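Local coordinates for long form salivary protein D7L1 (Aedes aegypti, PDB 3DXL) that binds and sequesters biogenic amines and leukotrienes of the vertebrate host, modulating blood feeding by the female mosquito, at residues 29-34 with 276-281; 35-40 with 115-120; 45-50 with 108-113. One frame throughout, in Å; residues are numbered along the deposited sequence.

Contact 1 (29-34 with 276-281); sequences PMLAKW and FNLPKN. Unlike the reference sequence in segment 276-281: N281 (reference Lys).
L31 lies over one face of the flat peptide that joins L278 to P279. Its CD2 methyl stands almost straight above that plane, 3.9 Å from L278 C and 3.9 Å from P279 N. The other flat group here is the W34 indole, one turn further along the same helix. Its two faces are both used. M30 O sits 3.2 Å above one face of the W34 ring, toward the rim, and F50 stacks on the opposite face. At the edge, W34 NE1 donates to E40 O.

The contact joins the two halves of a two-domain member of the PBP/GOBP (odorant-binding protein) family. Helix 27-34 belongs to the N-terminal domain. Segment 276-281 is loop and follows helix 257-271 in the C-terminal half. The contact is small; the side-chain part of it is apolar, and one methyl also rests on a peptide group. L31 has CG trans to its backbone N (chi1 174°), and the branch reaches out from the helix toward the loop. The L31 and L278 side chains then cross at about a right angle. P279 adds little: its ring atom CD is 4.5 Å from L31 CD2.

Neighbouring residues complete the interface. R27, at the start of the helix, donates to N277 O and L278 O, so polar bonds to the loop backbone flank the leucine pair. M17 of helix 6-20 touches both L31 and L278 and fills in beside them. The leukotriene site is not part of this interface: the side chains of L278 and K149 are about 11 Å apart. Within the leucine pair, L31 CD1 touches L278 CB and L278 CD1 alike, each at 4.0 Å.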
loop_
_atom_site.group_PDB
_atom_site.type_symbol
_atom_site.label_atom_id
_atom_site.label_comp_id
_atom_site.label_asym_id
_atom_site.label_seq_id
_atom_site.Cartn_x
_atom_site.Cartn_y
_atom_site.Cartn_z
ATOM N N PRO A 29 14.270 -6.190 -17.532
ATOM C CA PRO A 29 15.063 -7.263 -16.910
ATOM C C PRO A 29 15.074 -7.226 -15.374
ATOM O O PRO A 29 14.934 -8.284 -14.737
ATOM C CB PRO A 29 16.466 -7.047 -17.486
ATOM C CG PRO A 29 16.211 -6.379 -18.815
ATOM C CD PRO A 29 15.053 -5.461 -18.552
ATOM N N MET A 30 15.221 -6.039 -14.780
ATOM C CA MET A 30 15.202 -5.942 -13.323
ATOM C C MET A 30 13.836 -6.324 -12.756
ATOM O O MET A 30 13.759 -7.099 -11.798
ATOM C CB MET A 30 15.641 -4.557 -12.845
ATOM C CG MET A 30 17.099 -4.253 -13.145
ATOM S SD MET A 30 17.911 -3.415 -11.784
ATOM C CE MET A 30 19.136 -2.429 -12.627
ATOM N N LEU A 31 12.770 -5.808 -13.359
ATOM C CA LEU A 31 11.425 -6.135 -12.915
ATOM C C LEU A 31 11.195 -7.651 -12.905
ATOM O O LEU A 31 10.646 -8.192 -11.942
ATOM C CB LEU A 31 10.393 -5.427 -13.798
ATOM C CG LEU A 31 8.925 -5.779 -13.560
ATOM C CD1 LEU A 31 8.461 -5.468 -12.143
ATOM C CD2 LEU A 31 8.056 -5.055 -14.579
ATOM N N ALA A 32 11.618 -8.323 -13.971
ATOM C CA ALA A 32 11.424 -9.768 -14.102
ATOM C C ALA A 32 12.079 -10.556 -12.970
ATOM O O ALA A 32 11.536 -11.565 -12.521
ATOM C CB ALA A 32 11.931 -10.252 -15.450
ATOM N N LYS A 33 13.251 -10.100 -12.529
ATOM C CA LYS A 33 13.974 -10.739 -11.432
ATOM C C LYS A 33 13.374 -10.384 -10.080
ATOM O O LYS A 33 13.059 -11.271 -9.277
ATOM C CB LYS A 33 15.447 -10.343 -11.467
ATOM C CG LYS A 33 16.220 -10.991 -12.605
ATOM C CD LYS A 33 17.693 -10.595 -12.613
ATOM C CE LYS A 33 17.928 -9.280 -13.346
ATOM N NZ LYS A 33 19.362 -9.079 -13.702
ATOM N N TRP A 34 13.212 -9.091 -9.813
ATOM C CA TRP A 34 12.718 -8.665 -8.507
ATOM C C TRP A 34 11.348 -9.267 -8.176
ATOM O O TRP A 34 11.099 -9.657 -7.034
ATOM C CB TRP A 34 12.652 -7.141 -8.403
ATOM C CG TRP A 34 13.948 -6.406 -8.610
ATOM C CD1 TRP A 34 15.202 -6.938 -8.806
ATOM C CD2 TRP A 34 14.109 -4.982 -8.642
ATOM N NE1 TRP A 34 16.120 -5.923 -8.957
ATOM C CE2 TRP A 34 15.478 -4.714 -8.859
ATOM C CE3 TRP A 34 13.226 -3.903 -8.488
ATOM C CZ2 TRP A 34 15.983 -3.411 -8.942
ATOM C CZ3 TRP A 34 13.727 -2.609 -8.573
ATOM C CH2 TRP A 34 15.092 -2.373 -8.794
ATOM N N PHE A 276 0.708 -1.076 -11.898
ATOM C CA PHE A 276 0.339 -0.069 -12.915
ATOM C C PHE A 276 1.524 0.563 -13.657
ATOM O O PHE A 276 1.529 0.641 -14.888
ATOM C CB PHE A 276 -0.492 1.025 -12.241
ATOM C CG PHE A 276 -1.081 2.039 -13.185
ATOM C CD1 PHE A 276 -2.333 1.830 -13.746
ATOM C CD2 PHE A 276 -0.400 3.216 -13.482
ATOM C CE1 PHE A 276 -2.897 2.774 -14.596
ATOM C CE2 PHE A 276 -0.962 4.164 -14.343
ATOM C CZ PHE A 276 -2.208 3.935 -14.894
ATOM N N ASN A 277 2.513 1.031 -12.898
ATOM C CA ASN A 277 3.643 1.771 -13.455
ATOM C C ASN A 277 4.913 0.960 -13.649
ATOM O O ASN A 277 5.947 1.529 -14.015
ATOM C CB ASN A 277 3.948 2.988 -12.578
ATOM C CG ASN A 277 3.070 4.182 -12.904
ATOM O OD1 ASN A 277 2.797 4.451 -14.069
ATOM N ND2 ASN A 277 2.658 4.925 -11.878
ATOM N N LEU A 278 4.855 -0.349 -13.415
ATOM C CA LEU A 278 6.099 -1.121 -13.363
ATOM C C LEU A 278 6.742 -1.423 -14.723
ATOM O O LEU A 278 7.928 -1.154 -14.901
ATOM C CB LEU A 278 5.979 -2.365 -12.474
ATOM C CG LEU A 278 5.519 -2.102 -11.037
ATOM C CD1 LEU A 278 5.665 -3.363 -10.201
ATOM C CD2 LEU A 278 6.263 -0.953 -10.398
ATOM N N PRO A 279 5.981 -1.971 -15.697
ATOM C CA PRO A 279 6.627 -2.169 -17.006
ATOM C C PRO A 279 7.223 -0.871 -17.579
ATOM O O PRO A 279 8.292 -0.900 -18.189
ATOM C CB PRO A 279 5.485 -2.697 -17.881
ATOM C CG PRO A 279 4.562 -3.363 -16.909
ATOM C CD PRO A 279 4.586 -2.454 -15.710
ATOM N N LYS A 280 6.536 0.250 -17.367
ATOM C CA LYS A 280 7.038 1.573 -17.727
ATOM C C LYS A 280 6.144 2.598 -17.065
ATOM O O LYS A 280 4.926 2.409 -16.994
ATOM C CB LYS A 280 7.034 1.785 -19.251
ATOM C CG LYS A 280 7.772 3.040 -19.744
ATOM C CD LYS A 280 9.263 2.997 -19.390
ATOM C CE LYS A 280 10.038 4.137 -20.042
ATOM N NZ LYS A 280 11.480 4.147 -19.633
ATOM N N ASN A 281 6.751 3.662 -16.551
ATOM C CA ASN A 281 5.996 4.790 -16.034
ATOM C C ASN A 281 4.951 5.211 -17.068
ATOM O O ASN A 281 5.287 5.476 -18.226
ATOM C CB ASN A 281 6.948 5.939 -15.689
ATOM C CG ASN A 281 6.249 7.279 -15.614
ATOM O OD1 ASN A 281 6.122 7.989 -16.617
ATOM N ND2 ASN A 281 5.807 7.645 -14.418
#

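Contact 2 (35-40 with 115-120); sequences KEWINE and PVHKAH
H117 carries its CG trans to the backbone N (chi1 178°), which sends the imidazole off helix 106-119 toward W37 and N39. N39 instead has CG trans to its carbonyl carbon, beside the backbone N, and this brings the amide nitrogen over the imidazole.

H117 NE2 donates to W37 O at 2.8 Å, with an N-H...O angle of 151°. The oxygen lies close to the ring plane of H117. Seen from W37, however, the donor stands well above the carbonyl plane. W37 O also accepts from K121 NZ, so two donors grip this carbonyl. The bond requires a proton on H117 NE2.

N39 ND2 sits 3.4 Å above the middle of one face of the H117 ring. The amide and ring planes are 21° apart, and the rest of the amide runs out past the NE2 edge. N39 ND2 to H117 NE2 is also 3.4 Å, but the angle is too poor for a hydrogen bond. N39 OD1 is hydrogen-bonded to a glycerol that probably comes from the crystallisation liquor.

The carbonyl belongs to a Schellman motif that ends helix 27-34. W37 is its C-prime residue, with positive phi. I38 N returns to K33 O, and W37 N to W34 O. H117 thus ties this helix terminus to helix 106-119 within the N-terminal PBP/GOBP domain.

W37 binds leukotriene E4, so the bond holds the backbone of a ligand-site residue. Its indole meets F13 at a steep angle, makes a cation-pi contact with K125 and lies close to G130, another leukotriene E4 residue. Beside the hydrogen bond, W37 CE3 touches H117 CE1 at 3.8 Å, obliquely.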
loop_
_atom_site.group_PDB
_atom_site.type_symbol
_atom_site.label_atom_id
_atom_site.label_comp_id
_atom_site.label_asym_id
_atom_site.label_seq_id
_atom_site.Cartn_x
_atom_site.Cartn_y
_atom_site.Cartn_z
ATOM N N LYS A 35 10.476 -9.357 -9.178
ATOM C CA LYS A 35 9.142 -9.958 -8.995
ATOM C C LYS A 35 9.219 -11.368 -8.445
ATOM O O LYS A 35 8.333 -11.789 -7.696
ATOM C CB LYS A 35 8.364 -10.012 -10.309
ATOM C CG LYS A 35 7.825 -8.698 -10.790
ATOM C CD LYS A 35 6.785 -8.911 -11.883
ATOM C CE LYS A 35 7.085 -10.123 -12.759
ATOM N NZ LYS A 35 6.016 -10.324 -13.776
ATOM N N GLU A 36 10.267 -12.086 -8.844
ATOM C CA GLU A 36 10.456 -13.489 -8.493
ATOM C C GLU A 36 11.352 -13.672 -7.267
ATOM O O GLU A 36 11.857 -14.775 -7.016
ATOM C CB GLU A 36 11.025 -14.258 -9.693
ATOM C CG GLU A 36 10.167 -14.190 -10.970
ATOM C CD GLU A 36 8.724 -14.640 -10.766
ATOM O OE1 GLU A 36 8.505 -15.691 -10.128
ATOM O OE2 GLU A 36 7.806 -13.947 -11.259
ATOM N N TRP A 37 11.540 -12.594 -6.506
ATOM C CA TRP A 37 12.369 -12.620 -5.296
ATOM C C TRP A 37 13.859 -12.859 -5.607
ATOM O O TRP A 37 14.611 -13.375 -4.781
ATOM C CB TRP A 37 11.814 -13.633 -4.281
ATOM C CG TRP A 37 10.563 -13.160 -3.584
ATOM C CD1 TRP A 37 9.355 -12.838 -4.162
ATOM C CD2 TRP A 37 10.398 -12.960 -2.182
ATOM N NE1 TRP A 37 8.463 -12.450 -3.194
ATOM C CE2 TRP A 37 9.074 -12.511 -1.970
ATOM C CE3 TRP A 37 11.246 -13.109 -1.076
ATOM C CZ2 TRP A 37 8.579 -12.223 -0.694
ATOM C CZ3 TRP A 37 10.759 -12.821 0.186
ATOM C CH2 TRP A 37 9.436 -12.372 0.369
ATOM N N ILE A 38 14.274 -12.459 -6.807
ATOM C CA ILE A 38 15.669 -12.519 -7.211
ATOM C C ILE A 38 16.200 -11.087 -7.147
ATOM O O ILE A 38 15.907 -10.262 -8.023
ATOM C CB ILE A 38 15.825 -13.133 -8.627
ATOM C CG1 ILE A 38 15.213 -14.542 -8.689
ATOM C CG2 ILE A 38 17.285 -13.182 -9.035
ATOM C CD1 ILE A 38 15.102 -15.108 -10.108
ATOM N N ASN A 39 16.944 -10.787 -6.088
ATOM C CA ASN A 39 17.400 -9.422 -5.863
ATOM C C ASN A 39 18.727 -9.189 -6.559
ATOM O O ASN A 39 19.786 -9.217 -5.935
ATOM C CB ASN A 39 17.480 -9.113 -4.369
ATOM C CG ASN A 39 16.113 -9.065 -3.709
ATOM O OD1 ASN A 39 15.094 -8.819 -4.368
ATOM N ND2 ASN A 39 16.082 -9.296 -2.402
ATOM N N GLU A 40 18.636 -8.980 -7.870
ATOM C CA GLU A 40 19.787 -8.853 -8.746
ATOM C C GLU A 40 19.524 -7.733 -9.746
ATOM O O GLU A 40 18.359 -7.454 -10.065
ATOM C CB GLU A 40 20.029 -10.165 -9.501
ATOM C CG GLU A 40 20.519 -11.308 -8.617
ATOM C CD GLU A 40 20.581 -12.642 -9.333
ATOM O OE1 GLU A 40 20.349 -12.698 -10.556
ATOM O OE2 GLU A 40 20.858 -13.652 -8.651
ATOM N N PRO A 115 22.861 -12.112 2.216
ATOM C CA PRO A 115 23.114 -13.519 2.593
ATOM C C PRO A 115 21.921 -14.197 3.275
ATOM O O PRO A 115 21.686 -15.397 3.068
ATOM C CB PRO A 115 24.294 -13.418 3.571
ATOM C CG PRO A 115 24.985 -12.151 3.176
ATOM C CD PRO A 115 23.836 -11.208 2.846
ATOM N N VAL A 116 21.168 -13.427 4.063
ATOM C CA VAL A 116 19.983 -13.936 4.735
ATOM C C VAL A 116 18.879 -14.207 3.722
ATOM O O VAL A 116 18.229 -15.242 3.767
ATOM C CB VAL A 116 19.479 -12.964 5.832
ATOM C CG1 VAL A 116 18.191 -13.480 6.471
ATOM C CG2 VAL A 116 20.561 -12.743 6.890
ATOM N N HIS A 117 18.694 -13.276 2.785
ATOM C CA HIS A 117 17.725 -13.464 1.721
ATOM C C HIS A 117 17.964 -14.804 1.010
ATOM O O HIS A 117 17.043 -15.590 0.817
ATOM C CB HIS A 117 17.808 -12.302 0.729
ATOM C CG HIS A 117 16.874 -12.432 -0.427
ATOM N ND1 HIS A 117 15.510 -12.267 -0.304
ATOM C CD2 HIS A 117 17.105 -12.714 -1.729
ATOM C CE1 HIS A 117 14.944 -12.441 -1.485
ATOM N NE2 HIS A 117 15.889 -12.712 -2.366
ATOM N N LYS A 118 19.212 -15.056 0.632
ATOM C CA LYS A 118 19.536 -16.260 -0.120
ATOM C C LYS A 118 19.478 -17.533 0.733
ATOM O O LYS A 118 18.958 -18.552 0.275
ATOM C CB LYS A 118 20.882 -16.115 -0.823
ATOM C CG LYS A 118 20.909 -15.002 -1.875
ATOM C CD LYS A 118 22.076 -15.159 -2.848
ATOM C CE LYS A 118 23.406 -15.031 -2.141
ATOM N NZ LYS A 118 24.525 -15.010 -3.112
ATOM N N ALA A 119 19.944 -17.436 1.977
ATOM C CA ALA A 119 19.992 -18.597 2.876
ATOM C C ALA A 119 18.605 -18.973 3.383
ATOM O O ALA A 119 18.393 -20.096 3.837
ATOM C CB ALA A 119 20.901 -18.322 4.033
ATOM N N HIS A 120 17.667 -18.026 3.321
ATOM C CA HIS A 120 16.313 -18.236 3.834
ATOM C C HIS A 120 15.261 -17.815 2.828
ATOM O O HIS A 120 14.170 -17.394 3.213
ATOM C CB HIS A 120 16.143 -17.517 5.171
ATOM C CG HIS A 120 17.133 -17.974 6.197
ATOM N ND1 HIS A 120 16.918 -19.074 7.000
ATOM C CD2 HIS A 120 18.364 -17.507 6.516
ATOM C CE1 HIS A 120 17.981 -19.270 7.764
ATOM N NE2 HIS A 120 18.872 -18.335 7.489
#

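Contact 3 (45-50 with 108-113); sequences PATQCF and AVFKAY
F110 puts its ring against the backbone and side chains of T47 and Q48. F110 CD1 lies 3.7 Å from T47 O and 3.8 Å from Q48 CA, both approached obliquely. The far end of the ring meets the threonine methyl: F110 CZ is 3.8 Å from T47 CG2. At the near end the side chains of F110 and Q48 cross at about a right angle, with their CB atoms 3.9 Å apart. The ring leaves its helix with CG trans to the backbone N (chi1 -174°) and extends across the surface of helix 45-58. The backbones are close here, with Q48 CA and F110 CA 5.2 Å apart.

Helices 45-58 and 106-119 are thus packed directly together in the N-terminal PBP/GOBP domain. The C49-C106 disulfide joins the same two helices covalently, and such disulfides between helices are a hallmark of this family. It lies near the N-terminal end of helix 106-119, one turn before F110.

The polar ends of T47 and Q48 turn to the loop before their own helix. T47 OG1 bonds to P41 O, and Q48 NE2 bonds to V42 O. These bonds fix both side chains and leave T47 CG2 and the Q48 CB and CG atoms to the phenyl ring. N39, from the same loop, also touches F110. Further out, V109 packs on K52 and L55 of helix 45-58, Y113 packs on L55, and Y113 OH is hydrogen-bonded to Y92 OH.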
loop_
_atom_site.group_PDB
_atom_site.type_symbol
_atom_site.label_atom_id
_atom_site.label_comp_id
_atom_site.label_asym_id
_atom_site.label_seq_id
_atom_site.Cartn_x
_atom_site.Cartn_y
_atom_site.Cartn_z
ATOM N N PRO A 45 22.810 0.137 -7.702
ATOM C CA PRO A 45 22.143 0.989 -6.708
ATOM C C PRO A 45 20.610 0.836 -6.715
ATOM O O PRO A 45 19.997 0.911 -5.659
ATOM C CB PRO A 45 22.572 2.408 -7.109
ATOM C CG PRO A 45 23.870 2.204 -7.837
ATOM C CD PRO A 45 23.717 0.914 -8.574
ATOM N N ALA A 46 20.014 0.597 -7.880
ATOM C CA ALA A 46 18.567 0.417 -7.955
ATOM C C ALA A 46 18.124 -0.813 -7.150
ATOM O O ALA A 46 17.186 -0.740 -6.362
ATOM C CB ALA A 46 18.130 0.308 -9.392
ATOM N N THR A 47 18.837 -1.927 -7.309
ATOM C CA THR A 47 18.520 -3.144 -6.572
ATOM C C THR A 47 18.705 -2.932 -5.080
ATOM O O THR A 47 17.896 -3.375 -4.260
ATOM C CB THR A 47 19.417 -4.292 -7.031
ATOM O OG1 THR A 47 19.280 -4.449 -8.444
ATOM C CG2 THR A 47 19.046 -5.595 -6.334
ATOM N N GLN A 48 19.785 -2.249 -4.734
ATOM C CA GLN A 48 20.099 -2.009 -3.336
ATOM C C GLN A 48 19.017 -1.179 -2.652
ATOM O O GLN A 48 18.575 -1.505 -1.550
ATOM C CB GLN A 48 21.466 -1.348 -3.208
ATOM C CG GLN A 48 22.583 -2.257 -3.700
ATOM C CD GLN A 48 23.865 -1.529 -4.021
ATOM O OE1 GLN A 48 24.040 -0.354 -3.697
ATOM N NE2 GLN A 48 24.784 -2.239 -4.670
ATOM N N CYS A 49 18.569 -0.115 -3.315
ATOM C CA CYS A 49 17.537 0.728 -2.721
ATOM C C CYS A 49 16.169 0.070 -2.736
ATOM O O CYS A 49 15.381 0.280 -1.819
ATOM C CB CYS A 49 17.489 2.104 -3.382
ATOM S SG CYS A 49 18.880 3.163 -2.905
ATOM N N PHE A 50 15.890 -0.733 -3.763
ATOM C CA PHE A 50 14.679 -1.560 -3.766
ATOM C C PHE A 50 14.655 -2.466 -2.527
ATOM O O PHE A 50 13.661 -2.533 -1.802
ATOM C CB PHE A 50 14.598 -2.419 -5.035
ATOM C CG PHE A 50 13.587 -3.536 -4.948
ATOM C CD1 PHE A 50 12.225 -3.259 -4.845
ATOM C CD2 PHE A 50 13.991 -4.875 -4.962
ATOM C CE1 PHE A 50 11.293 -4.285 -4.736
ATOM C CE2 PHE A 50 13.057 -5.905 -4.873
ATOM C CZ PHE A 50 11.705 -5.609 -4.756
ATOM N N ALA A 108 24.613 -0.538 2.266
ATOM C CA ALA A 108 24.951 -1.234 3.506
ATOM C C ALA A 108 23.838 -2.179 3.958
ATOM O O ALA A 108 24.098 -3.334 4.322
ATOM C CB ALA A 108 25.302 -0.238 4.601
ATOM N N VAL A 109 22.598 -1.691 3.925
ATOM C CA VAL A 109 21.445 -2.494 4.298
ATOM C C VAL A 109 21.317 -3.700 3.375
ATOM O O VAL A 109 21.153 -4.839 3.839
ATOM C CB VAL A 109 20.144 -1.652 4.289
ATOM C CG1 VAL A 109 18.917 -2.529 4.519
ATOM C CG2 VAL A 109 20.224 -0.559 5.347
ATOM N N PHE A 110 21.413 -3.457 2.070
ATOM C CA PHE A 110 21.288 -4.535 1.103
ATOM C C PHE A 110 22.381 -5.588 1.283
ATOM O O PHE A 110 22.094 -6.782 1.292
ATOM C CB PHE A 110 21.294 -4.011 -0.331
ATOM C CG PHE A 110 21.019 -5.071 -1.334
ATOM C CD1 PHE A 110 19.715 -5.368 -1.712
ATOM C CD2 PHE A 110 22.061 -5.821 -1.871
ATOM C CE1 PHE A 110 19.455 -6.372 -2.627
ATOM C CE2 PHE A 110 21.815 -6.831 -2.781
ATOM C CZ PHE A 110 20.510 -7.108 -3.167
ATOM N N LYS A 111 23.628 -5.137 1.408
ATOM C CA LYS A 111 24.757 -6.055 1.518
ATOM C C LYS A 111 24.620 -6.946 2.756
ATOM O O LYS A 111 24.901 -8.141 2.694
ATOM C CB LYS A 111 26.068 -5.266 1.528
ATOM C CG LYS A 111 27.323 -6.116 1.677
ATOM C CD LYS A 111 28.579 -5.262 1.554
ATOM C CE LYS A 111 29.839 -6.054 1.908
ATOM N NZ LYS A 111 29.908 -6.392 3.359
ATOM N N ALA A 112 24.173 -6.365 3.866
ATOM C CA ALA A 112 24.013 -7.110 5.117
ATOM C C ALA A 112 22.920 -8.166 5.027
ATOM O O ALA A 112 23.089 -9.290 5.512
ATOM C CB ALA A 112 23.732 -6.167 6.269
ATOM N N TYR A 113 21.798 -7.805 4.407
ATOM C CA TYR A 113 20.663 -8.708 4.326
ATOM C C TYR A 113 20.771 -9.771 3.229
ATOM O O TYR A 113 20.191 -10.840 3.358
ATOM C CB TYR A 113 19.338 -7.922 4.191
ATOM C CG TYR A 113 18.123 -8.820 4.264
ATOM C CD1 TYR A 113 17.646 -9.287 5.493
ATOM C CD2 TYR A 113 17.461 -9.222 3.106
ATOM C CE1 TYR A 113 16.550 -10.129 5.565
ATOM C CE2 TYR A 113 16.366 -10.067 3.169
ATOM C CZ TYR A 113 15.911 -10.517 4.403
ATOM O OH TYR A 113 14.830 -11.363 4.459
#

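In the fold
The contacts are nested along the chain: contact 3 closes the innermost loop, contact 2 encloses it, and contact 1 encloses both. Contacts 2 and 3 share helix 106-119 and have centres about 11 Å apart. Contact 1 is about 17 Å from each, centre to centre. Residues 29-50 run through all three, as helix 27-34, a loop and the start of helix 45-58. They touch directly: W34 packs on A46 and T47, and N39 packs against T47, F50 and F110. Contacts 2 and 3 are internal to the N-terminal, lipid-binding domain. Contact 1 joins that domain to the C-terminal half, which holds the separate amine pocket.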